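Local atomic coordinates of mandelate racemase/muconate lactonizing enzyme/Enolase superfamily (Rhodobacter sphaeroides, PDB entry 2HZG), a protein that belongs to the enolase superfamily, pairing an N-terminal capping domain with a TIM-barrel-like domain that carries a bound sodium ion. Residues H61-P66 with V89-M94. Sequence-based numbering, arbitrary orientation.
Sequences HGVCRP and VGYNSM
Val63 meets Tyr91 and Met94 with its two methyl groups. Val63 CG1 sits over one face of the Tyr91 ring, 4.1 Å from its centroid, a CH-pi contact. Val63 CG2 packs 3.6 Å from Met94 CE, the two side chains lying alongside each other. A beta-branched residue suits this place because it offers one methyl to each neighbour, and the bend at the last torsion of Met94 (chi3 77°) brings its flexible thioether end to the second. Val63 lies within a type I turn from His61 to Cys64, closed by the bond from Cys64 N to His61 O. The turn belongs to the N-terminal domain of the enolase superfamily fold, in the loop between helices 48-56 and 79-92, and it packs against the C-terminal end of the latter helix, where the last carbonyls begin to run out of helical partners. One such carbonyl, Asn92 O, accepts a hydrogen bond from Arg65 N at 2.8 Å, nearly straight at 169°. Arginine's long chain can then turn back: Arg65 NE donates to Gly62 O at 2.9 Å, with that oxygen in the guanidinium plane, fixing the plane's rotation. Held so, its flat end stacks on the flat amide of Asn92, their planes 22° apart and OD1 over one face, which leaves Asn92 ND2 to bond Ser70. Arg65 also has a long, weak ion pair with Asp20 of the second subunit. Ser93, first to leave the helical conformation, donates OG to Arg65 O at 2.6 Å from above the carbonyl plane; its small hydroxyl also accepts a hydrogen bond from a water that also donates to Pro66 O.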
loop_
_atom_site.group_PDB
_atom_site.type_symbol
_atom_site.label_atom_id
_atom_site.label_comp_id
_atom_site.label_asym_id
_atom_site.label_seq_id
_atom_site.Cartn_x
_atom_site.Cartn_y
_atom_site.Cartn_z
ATOM N N HIS A 61 11.483 14.061 -0.097
ATOM C CA HIS A 61 10.994 15.318 0.460
ATOM C C HIS A 61 10.588 15.039 1.910
ATOM O O HIS A 61 10.846 13.939 2.413
ATOM C CB HIS A 61 9.828 15.898 -0.370
ATOM C CG HIS A 61 8.656 14.980 -0.515
ATOM N ND1 HIS A 61 8.508 14.126 -1.587
ATOM C CD2 HIS A 61 7.564 14.800 0.262
ATOM C CE1 HIS A 61 7.377 13.454 -1.457
ATOM N NE2 HIS A 61 6.783 13.852 -0.350
ATOM N N GLY A 62 9.996 16.031 2.581
ATOM C CA GLY A 62 9.712 15.968 4.023
ATOM C C GLY A 62 8.788 14.867 4.508
ATOM O O GLY A 62 8.890 14.431 5.659
ATOM N N VAL A 63 7.861 14.415 3.659
ATOM C CA VAL A 63 6.990 13.285 4.044
ATOM C C VAL A 63 7.246 12.037 3.187
ATOM O O VAL A 63 6.399 11.132 3.072
ATOM C CB VAL A 63 5.477 13.673 4.177
ATOM C CG1 VAL A 63 5.290 14.764 5.282
ATOM C CG2 VAL A 63 4.881 14.113 2.843
ATOM N N CYS A 64 8.443 12.006 2.598
ATOM C CA CYS A 64 8.958 10.800 1.966
ATOM C C CYS A 64 10.440 10.597 2.374
ATOM O O CYS A 64 11.350 10.626 1.549
ATOM C CB CYS A 64 8.755 10.862 0.449
ATOM S SG CYS A 64 9.021 9.322 -0.424
ATOM N N ARG A 65 10.654 10.414 3.670
ATOM C CA ARG A 65 11.984 10.157 4.204
ATOM C C ARG A 65 12.199 8.665 4.366
ATOM O O ARG A 65 11.229 7.923 4.503
ATOM C CB ARG A 65 12.119 10.825 5.577
ATOM C CG ARG A 65 11.929 12.303 5.511
ATOM C CD ARG A 65 12.316 12.976 6.801
ATOM N NE ARG A 65 11.365 14.038 7.055
ATOM C CZ ARG A 65 11.531 15.011 7.951
ATOM N NH1 ARG A 65 12.640 15.053 8.693
ATOM N NH2 ARG A 65 10.576 15.936 8.103
ATOM N N PRO A 66 13.469 8.228 4.399
ATOM C CA PRO A 66 13.747 6.828 4.736
ATOM C C PRO A 66 13.223 6.532 6.135
ATOM O O PRO A 66 13.250 7.407 7.009
ATOM C CB PRO A 66 15.279 6.760 4.724
ATOM C CG PRO A 66 15.727 8.224 4.997
ATOM C CD PRO A 66 14.711 8.999 4.179
ATOM N N VAL A 89 7.212 7.663 11.840
ATOM C CA VAL A 89 7.383 6.965 10.549
ATOM C C VAL A 89 6.167 7.203 9.668
ATOM O O VAL A 89 6.326 7.519 8.503
ATOM C CB VAL A 89 7.620 5.447 10.737
ATOM C CG1 VAL A 89 7.563 4.706 9.375
ATOM C CG2 VAL A 89 8.946 5.185 11.474
ATOM N N GLY A 90 4.964 7.055 10.228
ATOM C CA GLY A 90 3.708 7.318 9.526
ATOM C C GLY A 90 3.642 8.699 8.881
ATOM O O GLY A 90 3.109 8.863 7.783
ATOM N N TYR A 91 4.200 9.699 9.558
ATOM C CA TYR A 91 4.195 11.053 9.036
ATOM C C TYR A 91 5.349 11.277 8.056
ATOM O O TYR A 91 5.115 11.683 6.902
ATOM C CB TYR A 91 4.242 12.071 10.197
ATOM C CG TYR A 91 4.263 13.515 9.730
ATOM C CD1 TYR A 91 3.081 14.164 9.364
ATOM C CD2 TYR A 91 5.463 14.217 9.628
ATOM C CE1 TYR A 91 3.094 15.486 8.920
ATOM C CE2 TYR A 91 5.489 15.536 9.183
ATOM C CZ TYR A 91 4.296 16.162 8.836
ATOM O OH TYR A 91 4.316 17.473 8.393
ATOM N N ASN A 92 6.586 11.026 8.514
ATOM C CA ASN A 92 7.802 11.310 7.730
ATOM C C ASN A 92 7.960 10.424 6.492
ATOM O O ASN A 92 8.662 10.796 5.549
ATOM C CB ASN A 92 9.070 11.150 8.585
ATOM C CG ASN A 92 9.283 12.303 9.570
ATOM O OD1 ASN A 92 8.685 13.365 9.436
ATOM N ND2 ASN A 92 10.172 12.094 10.553
ATOM N N SER A 93 7.361 9.229 6.521
ATOM C CA SER A 93 7.468 8.293 5.378
ATOM C C SER A 93 6.094 8.034 4.752
ATOM O O SER A 93 5.864 7.002 4.130
ATOM C CB SER A 93 8.119 6.968 5.817
ATOM O OG SER A 93 9.443 7.180 6.288
ATOM N N MET A 94 5.173 8.972 4.943
ATOM C CA MET A 94 3.808 8.854 4.406
ATOM C C MET A 94 3.749 8.490 2.912
ATOM O O MET A 94 2.953 7.629 2.513
ATOM C CB MET A 94 3.007 10.130 4.697
ATOM C CG MET A 94 1.566 10.127 4.149
ATOM S SD MET A 94 0.851 11.769 4.389
ATOM C CE MET A 94 1.583 12.745 3.082
HETATM O O HOH W 1 10.896 8.376 8.307
#